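Local structure of salt-tolerant glutaminase (Micrococcus luteus, 3IH8) at residues G247-D252 and A294-S299; Q332-F337 and R413-D418. The protein probably catalyses the hydrolysis of L-glutamine to L-glutamate and ammonium, as a member of the glutaminase family. All blocks are in the same frame, centred on the assembly; numbering follows the deposited sequence.

Interaction 1: G247-D252 and A294-S299; sequences GQWLAD and ACRRLS
Trp249 and Cys295 make the closest contact between these two helix segments. Cys295 CB meets the six-membered ring of the indole obliquely, 3.9 Å from Trp249 CH2, and CZ2 is almost as near. The indole extends away from its own helix because CG is anti to the backbone N (chi1 178°), which carries the six-membered ring across to helix 289-302. Arg296 comes to the same ring obliquely, with its NH2 4.2 Å from Trp249 CZ3. This is van der Waals packing. No hydrogen bond joins the two segments.

Helices 246-252 and 289-302 belong to the glutaminase domain, whose family is placed in the beta-lactamase clan. Their local axes run 34° from parallel and stay 11.1 Å apart at closest approach, so long side chains span the gap. Helix 289-302 lies against the antiparallel sheet, with Leu298 packed on strands 40-44 and 273-278. Helix 4-17 also packs on it, through Leu16 against Ala294.

At the C-terminal end of helix 246-252, Ser299 OG is 4.1 Å from Asp252 O. The hydroxyl finds its partners in Val253 O and Leu304 O, two carbonyl oxygens that must share its single proton. Trp249 NE1 bonds to Ile255 O, which holds the indole in its rotation. Met242 also packs on this ring. Leu89 of the second subunit packs against Ala251 and Asp252.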
ATOM      1  N   GLY A 247       2.127  -9.994  -8.885  1.00 26.20           N
ATOM      2  CA  GLY A 247       0.725  -9.995  -8.494  1.00 25.95           C
ATOM      3  C   GLY A 247       0.495 -10.939  -7.325  1.00 27.53           C
ATOM      4  O   GLY A 247      -0.035 -10.541  -6.284  1.00 25.75           O
ATOM      5  N   GLN A 248       0.900 -12.193  -7.494  1.00 28.96           N
ATOM      6  CA  GLN A 248       0.755 -13.192  -6.442  1.00 33.19           C
ATOM      7  C   GLN A 248       1.492 -12.761  -5.171  1.00 28.55           C
ATOM      8  O   GLN A 248       1.008 -12.973  -4.059  1.00 26.90           O
ATOM      9  CB  GLN A 248       1.286 -14.551  -6.929  1.00 41.23           C
ATOM     10  CG  GLN A 248       1.332 -15.640  -5.855  1.00 50.49           C
ATOM     11  CD  GLN A 248       2.558 -15.531  -4.947  1.00 59.25           C
ATOM     12  OE1 GLN A 248       2.477 -15.785  -3.743  1.00 63.16           O
ATOM     13  NE2 GLN A 248       3.700 -15.166  -5.527  1.00 58.82           N
ATOM     14  N   TRP A 249       2.660 -12.151  -5.343  1.00 25.53           N
ATOM     15  CA  TRP A 249       3.458 -11.706  -4.207  1.00 23.55           C
ATOM     16  C   TRP A 249       2.776 -10.560  -3.453  1.00 24.75           C
ATOM     17  O   TRP A 249       2.773 -10.536  -2.222  1.00 23.91           O
ATOM     18  CB  TRP A 249       4.858 -11.287  -4.687  1.00 22.05           C
ATOM     19  CG  TRP A 249       5.753 -10.752  -3.591  1.00 25.77           C
ATOM     20  CD1 TRP A 249       5.816  -9.462  -3.131  1.00 22.92           C
ATOM     21  CD2 TRP A 249       6.685 -11.504  -2.801  1.00 25.80           C
ATOM     22  NE1 TRP A 249       6.729  -9.370  -2.101  1.00 25.52           N
ATOM     23  CE2 TRP A 249       7.275 -10.607  -1.880  1.00 26.75           C
ATOM     24  CE3 TRP A 249       7.074 -12.848  -2.778  1.00 29.32           C
ATOM     25  CZ2 TRP A 249       8.237 -11.013  -0.947  1.00 27.67           C
ATOM     26  CZ3 TRP A 249       8.035 -13.251  -1.846  1.00 30.33           C
ATOM     27  CH2 TRP A 249       8.602 -12.333  -0.944  1.00 27.27           C
ATOM     28  N   LEU A 250       2.190  -9.614  -4.186  1.00 23.87           N
ATOM     29  CA  LEU A 250       1.510  -8.492  -3.545  1.00 21.48           C
ATOM     30  C   LEU A 250       0.379  -9.055  -2.697  1.00 20.12           C
ATOM     31  O   LEU A 250       0.222  -8.713  -1.526  1.00 16.70           O
ATOM     32  CB  LEU A 250       0.919  -7.541  -4.595  1.00 21.11           C
ATOM     33  CG  LEU A 250       0.667  -6.071  -4.194  1.00 28.17           C
ATOM     34  CD1 LEU A 250      -0.371  -5.474  -5.127  1.00 21.91           C
ATOM     35  CD2 LEU A 250       0.200  -5.946  -2.752  1.00 30.91           C
ATOM     36  N   ALA A 251      -0.398  -9.949  -3.299  1.00 20.68           N
ATOM     37  CA  ALA A 251      -1.548 -10.527  -2.612  1.00 24.20           C
ATOM     38  C   ALA A 251      -1.203 -11.365  -1.384  1.00 26.24           C
ATOM     39  O   ALA A 251      -1.693 -11.096  -0.288  1.00 26.93           O
ATOM     40  CB  ALA A 251      -2.385 -11.364  -3.597  1.00 20.84           C
ATOM     41  N   ASP A 252      -0.343 -12.358  -1.573  1.00 25.15           N
ATOM     42  CA  ASP A 252       0.022 -13.265  -0.496  1.00 29.19           C
ATOM     43  C   ASP A 252       1.073 -12.826   0.520  1.00 26.91           C
ATOM     44  O   ASP A 252       1.126 -13.382   1.614  1.00 26.42           O
ATOM     45  CB  ASP A 252       0.402 -14.615  -1.111  1.00 32.93           C
ATOM     46  CG  ASP A 252      -0.782 -15.277  -1.813  1.00 37.56           C
ATOM     47  OD1 ASP A 252      -0.538 -16.133  -2.693  1.00 41.54           O
ATOM     48  OD2 ASP A 252      -1.952 -14.937  -1.475  1.00 32.77           O
ATOM     49  N   ALA A 294      11.042 -16.255   4.399  1.00 27.04           N
ATOM     50  CA  ALA A 294      11.069 -15.486   5.650  1.00 25.42           C
ATOM     51  C   ALA A 294      10.171 -14.250   5.541  1.00 27.05           C
ATOM     52  O   ALA A 294       9.554 -13.843   6.524  1.00 25.00           O
ATOM     53  CB  ALA A 294      12.512 -15.066   5.997  1.00 17.22           C
ATOM     54  N   CYS A 295      10.109 -13.645   4.354  1.00 27.75           N
ATOM     55  CA  CYS A 295       9.252 -12.468   4.144  1.00 28.59           C
ATOM     56  C   CYS A 295       7.791 -12.914   4.219  1.00 25.82           C
ATOM     57  O   CYS A 295       6.945 -12.249   4.811  1.00 25.48           O
ATOM     58  CB  CYS A 295       9.523 -11.821   2.771  1.00 28.64           C
ATOM     59  SG  CYS A 295      11.073 -10.848   2.651  1.00 28.20           S
ATOM     60  N   ARG A 296       7.512 -14.061   3.623  1.00 26.81           N
ATOM     61  CA  ARG A 296       6.171 -14.611   3.631  1.00 31.04           C
ATOM     62  C   ARG A 296       5.737 -14.899   5.077  1.00 33.56           C
ATOM     63  O   ARG A 296       4.578 -14.659   5.441  1.00 34.28           O
ATOM     64  CB  ARG A 296       6.149 -15.884   2.779  1.00 35.63           C
ATOM     65  CG  ARG A 296       4.805 -16.585   2.705  1.00 42.23           C
ATOM     66  CD  ARG A 296       4.861 -17.823   1.805  1.00 46.37           C
ATOM     67  NE  ARG A 296       4.968 -17.497   0.379  1.00 50.83           N
ATOM     68  CZ  ARG A 296       6.108 -17.289  -0.276  1.00 52.10           C
ATOM     69  NH1 ARG A 296       7.270 -17.369   0.353  1.00 53.30           N
ATOM     70  NH2 ARG A 296       6.082 -17.005  -1.572  1.00 53.10           N
ATOM     71  N   ARG A 297       6.661 -15.399   5.902  1.00 31.06           N
ATOM     72  CA  ARG A 297       6.345 -15.705   7.303  1.00 34.70           C
ATOM     73  C   ARG A 297       6.047 -14.460   8.123  1.00 36.24           C
ATOM     74  O   ARG A 297       5.053 -14.412   8.859  1.00 36.38           O
ATOM     75  CB  ARG A 297       7.485 -16.491   7.970  1.00 36.87           C
ATOM     76  CG  ARG A 297       7.539 -17.947   7.547  1.00 42.78           C
ATOM     77  CD  ARG A 297       6.217 -18.630   7.868  1.00 49.03           C
ATOM     78  NE  ARG A 297       5.917 -18.570   9.301  1.00 55.77           N
ATOM     79  CZ  ARG A 297       6.669 -19.130  10.247  1.00 57.89           C
ATOM     80  NH1 ARG A 297       7.771 -19.796   9.918  1.00 59.41           N
ATOM     81  NH2 ARG A 297       6.321 -19.031  11.521  1.00 55.41           N
ATOM     82  N   LEU A 298       6.911 -13.457   8.001  1.00 34.47           N
ATOM     83  CA  LEU A 298       6.719 -12.209   8.726  1.00 34.46           C
ATOM     84  C   LEU A 298       5.360 -11.627   8.352  1.00 30.06           C
ATOM     85  O   LEU A 298       4.620 -11.153   9.210  1.00 30.67           O
ATOM     86  CB  LEU A 298       7.824 -11.202   8.370  1.00 34.50           C
ATOM     87  CG  LEU A 298       9.257 -11.504   8.829  1.00 34.43           C
ATOM     88  CD1 LEU A 298      10.213 -10.531   8.161  1.00 30.93           C
ATOM     89  CD2 LEU A 298       9.363 -11.388  10.354  1.00 33.95           C
ATOM     90  N   SER A 299       5.031 -11.667   7.066  1.00 26.81           N
ATOM     91  CA  SER A 299       3.759 -11.124   6.613  1.00 30.50           C
ATOM     92  C   SER A 299       2.578 -11.785   7.321  1.00 33.77           C
ATOM     93  O   SER A 299       1.741 -11.113   7.918  1.00 38.44           O
ATOM     94  CB  SER A 299       3.609 -11.302   5.103  1.00 30.32           C
ATOM     95  OG  SER A 299       2.281 -10.994   4.714  1.00 28.87           O
TER

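Interaction 2: Q332-F337 and R413-D418; sequences QGVIRF and RVDRID
Asp418 takes the guanidinium of Arg336 through a salt bridge, Arg336 NE to Asp418 OD2 at 3.1 Å. The bond is fairly straight (161°), and the oxygen lies near the guanidinium plane. On the acid side the donor stands well above the carboxylate plane, and the two planes are nearly perpendicular (86°). A water accepts from Arg336 NH2 at 2.8 Å and donates to Asp418 OD2. Arg336 NH1 turns to Asp308 of the second subunit. Asp418 is the N-cap of helix 419-433, and its OD1 accepts from Gly421 N.

The backbones form a parallel ladder in the mixed sheet of the STAS region. Ile335 brackets Ile417 with both backbone polar atoms: its N donates to Arg416 O at 3.0 Å, and its O accepts from Asp418 N at 3.1 Å. Between Gly333 and Val334 the register slips by one residue, a beta bulge. Here Asp415 N reaches Gly333 O at 3.0 Å, from above the carbonyl plane. Gly333 N reaches Arg413 O only through a weak bond. Asp415 OD2 is buried beside Gly333 with no partner in the model.

Ile335 and Ile417 pack on one face of the sheet, Ile335 CB to Ile417 CG1 at 3.7 Å. With CG1 anti to its backbone N (chi1 -170°), Ile417 crosses Ile335 at a slant and touches its CB and CG2. Ile335 CG1 also meets Val414 CG1 at 4.0 Å. On the other face, Val334 CG1 lies over the guanidinium of Arg416, whose NH2 bonds to Thr383 O of the second subunit. Gln332 OE1 accepts from Arg318 and from Gln332 of the second subunit, and its NE2 donates to Thr315 O.

Asp418 thus pairs through its backbone N while its carboxylate serves salt bridge and helix cap; the nearby positive charge would probably favour its ionised form.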
ATOM      1  N   GLN A 332      -1.999  15.544  17.134  1.00 41.38           N
ATOM      2  CA  GLN A 332      -0.823  14.717  17.381  1.00 39.03           C
ATOM      3  C   GLN A 332      -0.527  13.789  16.207  1.00 39.72           C
ATOM      4  O   GLN A 332      -1.348  13.643  15.299  1.00 40.25           O
ATOM      5  CB  GLN A 332      -1.045  13.880  18.638  1.00 32.84           C
ATOM      6  CG  GLN A 332      -2.029  12.743  18.437  1.00 31.36           C
ATOM      7  CD  GLN A 332      -2.373  12.053  19.725  1.00 34.59           C
ATOM      8  OE1 GLN A 332      -1.621  12.129  20.688  1.00 36.87           O
ATOM      9  NE2 GLN A 332      -3.510  11.362  19.752  1.00 35.84           N
ATOM     10  N   GLY A 333       0.650  13.166  16.237  1.00 38.32           N
ATOM     11  CA  GLY A 333       1.043  12.235  15.193  1.00 36.03           C
ATOM     12  C   GLY A 333       1.596  12.840  13.917  1.00 32.11           C
ATOM     13  O   GLY A 333       1.970  14.014  13.875  1.00 30.99           O
ATOM     14  N   VAL A 334       1.659  12.012  12.877  1.00 30.23           N
ATOM     15  CA  VAL A 334       2.146  12.424  11.565  1.00 29.62           C
ATOM     16  C   VAL A 334       0.920  12.805  10.745  1.00 30.61           C
ATOM     17  O   VAL A 334       0.178  11.936  10.282  1.00 28.52           O
ATOM     18  CB  VAL A 334       2.912  11.273  10.877  1.00 27.03           C
ATOM     19  CG1 VAL A 334       3.229  11.638   9.424  1.00 22.76           C
ATOM     20  CG2 VAL A 334       4.192  10.980  11.651  1.00 27.82           C
ATOM     21  N   ILE A 335       0.714  14.110  10.576  1.00 33.11           N
ATOM     22  CA  ILE A 335      -0.450  14.612   9.858  1.00 36.07           C
ATOM     23  C   ILE A 335      -0.295  14.826   8.358  1.00 35.29           C
ATOM     24  O   ILE A 335       0.505  15.644   7.901  1.00 33.71           O
ATOM     25  CB  ILE A 335      -0.956  15.950  10.476  1.00 40.28           C
ATOM     26  CG1 ILE A 335      -1.238  15.771  11.973  1.00 44.49           C
ATOM     27  CG2 ILE A 335      -2.225  16.418   9.758  1.00 35.57           C
ATOM     28  CD1 ILE A 335      -2.272  14.717  12.281  1.00 47.41           C
ATOM     29  N   ARG A 336      -1.090  14.074   7.606  1.00 33.34           N
ATOM     30  CA  ARG A 336      -1.129  14.176   6.158  1.00 31.61           C
ATOM     31  C   ARG A 336      -2.619  14.263   5.871  1.00 33.01           C
ATOM     32  O   ARG A 336      -3.394  14.634   6.753  1.00 31.76           O
ATOM     33  CB  ARG A 336      -0.523  12.935   5.500  1.00 30.48           C
ATOM     34  CG  ARG A 336       0.920  12.679   5.903  1.00 30.49           C
ATOM     35  CD  ARG A 336       1.640  11.792   4.891  1.00 36.61           C
ATOM     36  NE  ARG A 336       1.887  12.505   3.638  1.00 41.93           N
ATOM     37  CZ  ARG A 336       2.347  11.940   2.526  1.00 40.65           C
ATOM     38  NH1 ARG A 336       2.615  10.643   2.504  1.00 39.87           N
ATOM     39  NH2 ARG A 336       2.537  12.672   1.436  1.00 43.15           N
ATOM     40  N   PHE A 337      -3.034  13.903   4.664  1.00 31.99           N
ATOM     41  CA  PHE A 337      -4.446  13.982   4.336  1.00 31.57           C
ATOM     42  C   PHE A 337      -5.372  13.343   5.375  1.00 30.83           C
ATOM     43  O   PHE A 337      -6.280  14.003   5.890  1.00 31.91           O
ATOM     44  CB  PHE A 337      -4.729  13.344   2.972  1.00 27.66           C
ATOM     45  CG  PHE A 337      -6.178  13.351   2.611  1.00 28.39           C
ATOM     46  CD1 PHE A 337      -6.776  14.502   2.090  1.00 30.08           C
ATOM     47  CD2 PHE A 337      -6.976  12.230   2.861  1.00 25.71           C
ATOM     48  CE1 PHE A 337      -8.150  14.538   1.828  1.00 23.94           C
ATOM     49  CE2 PHE A 337      -8.345  12.256   2.605  1.00 24.46           C
ATOM     50  CZ  PHE A 337      -8.935  13.417   2.086  1.00 20.65           C
ATOM     51  N   ARG A 413       2.045  18.243  20.333  1.00 50.65           N
ATOM     52  CA  ARG A 413       2.155  16.789  20.224  1.00 50.05           C
ATOM     53  C   ARG A 413       2.255  16.259  18.793  1.00 48.72           C
ATOM     54  O   ARG A 413       2.433  15.063  18.574  1.00 48.38           O
ATOM     55  CB  ARG A 413       0.973  16.135  20.944  1.00 54.06           C
ATOM     56  CG  ARG A 413       1.039  16.243  22.463  1.00 57.88           C
ATOM     57  CD  ARG A 413       2.008  15.225  23.037  1.00 57.53           C
ATOM     58  NE  ARG A 413       2.241  15.413  24.466  1.00 57.21           N
ATOM     59  CZ  ARG A 413       2.789  14.496  25.255  1.00 58.66           C
ATOM     60  NH1 ARG A 413       3.155  13.325  24.751  1.00 61.96           N
ATOM     61  NH2 ARG A 413       2.982  14.749  26.542  1.00 58.13           N
ATOM     62  N   VAL A 414       2.145  17.155  17.824  1.00 46.68           N
ATOM     63  CA  VAL A 414       2.230  16.773  16.424  1.00 44.89           C
ATOM     64  C   VAL A 414       3.697  16.663  16.008  1.00 45.58           C
ATOM     65  O   VAL A 414       4.466  17.605  16.162  1.00 48.37           O
ATOM     66  CB  VAL A 414       1.507  17.809  15.536  1.00 42.86           C
ATOM     67  CG1 VAL A 414       1.695  17.467  14.083  1.00 40.53           C
ATOM     68  CG2 VAL A 414       0.029  17.842  15.880  1.00 45.89           C
ATOM     69  N   ASP A 415       4.078  15.502  15.484  1.00 45.38           N
ATOM     70  CA  ASP A 415       5.452  15.257  15.061  1.00 48.64           C
ATOM     71  C   ASP A 415       5.833  16.053  13.821  1.00 53.31           C
ATOM     72  O   ASP A 415       6.902  16.667  13.765  1.00 55.64           O
ATOM     73  CB  ASP A 415       5.661  13.772  14.774  1.00 52.60           C
ATOM     74  CG  ASP A 415       5.453  12.901  16.002  1.00 57.30           C
ATOM     75  OD1 ASP A 415       6.198  13.076  16.986  1.00 61.97           O
ATOM     76  OD2 ASP A 415       4.549  12.039  15.983  1.00 56.35           O
ATOM     77  N   ARG A 416       4.963  16.020  12.817  1.00 54.14           N
ATOM     78  CA  ARG A 416       5.191  16.748  11.574  1.00 52.72           C
ATOM     79  C   ARG A 416       3.955  16.725  10.697  1.00 51.67           C
ATOM     80  O   ARG A 416       3.075  15.888  10.872  1.00 49.40           O
ATOM     81  CB  ARG A 416       6.356  16.147  10.803  1.00 49.06           C
ATOM     82  CG  ARG A 416       6.251  14.671  10.623  1.00 48.69           C
ATOM     83  CD  ARG A 416       7.071  14.235   9.434  1.00 58.33           C
ATOM     84  NE  ARG A 416       7.549  12.869   9.591  1.00 62.58           N
ATOM     85  CZ  ARG A 416       7.820  12.054   8.580  1.00 65.03           C
ATOM     86  NH1 ARG A 416       7.654  12.465   7.331  1.00 64.44           N
ATOM     87  NH2 ARG A 416       8.261  10.823   8.818  1.00 66.71           N
ATOM     88  N   ILE A 417       3.899  17.647   9.744  1.00 53.11           N
ATOM     89  CA  ILE A 417       2.760  17.721   8.849  1.00 53.90           C
ATOM     90  C   ILE A 417       3.224  18.019   7.425  1.00 55.21           C
ATOM     91  O   ILE A 417       4.068  18.886   7.202  1.00 59.26           O
ATOM     92  CB  ILE A 417       1.764  18.807   9.334  1.00 53.21           C
ATOM     93  CG1 ILE A 417       0.468  18.722   8.539  1.00 52.83           C
ATOM     94  CG2 ILE A 417       2.383  20.186   9.194  1.00 57.52           C
ATOM     95  CD1 ILE A 417      -0.609  19.650   9.057  1.00 55.11           C
ATOM     96  N   ASP A 418       2.683  17.282   6.463  1.00 51.18           N
ATOM     97  CA  ASP A 418       3.050  17.486   5.069  1.00 49.45           C
ATOM     98  C   ASP A 418       2.343  18.723   4.504  1.00 45.52           C
ATOM     99  O   ASP A 418       1.433  19.258   5.122  1.00 43.00           O
ATOM    100  CB  ASP A 418       2.716  16.230   4.248  1.00 49.87           C
ATOM    101  CG  ASP A 418       1.217  15.977   4.119  1.00 54.15           C
ATOM    102  OD1 ASP A 418       0.451  16.320   5.041  1.00 59.35           O
ATOM    103  OD2 ASP A 418       0.807  15.404   3.086  1.00 53.36           O
TER
HETATM  104  O   HOH W   1       3.300  15.373   0.949  1.00 55.44           O

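Overall arrangement
From the N terminus, the chain first builds the glutaminase domain. Interaction 1 closes a loop there: 41 residues, including strands 257-259, 264-269 and 273-278, lie between helix 246-252 and helix 289-302. The chain then passes into the STAS region. Interaction 2 closes a second loop by pairing strand 334-335 with strand 406-417; most of helix 337-348, and helices 378-383 and 390-393, lie in the 75 residues between its segments. The loops follow in series and neither nest nor cross. Interactions 1 and 2 do not touch: their centres are 30 Å apart and their nearest atoms about 18 Å. Each ties parts of its own region together, and both meet the second subunit.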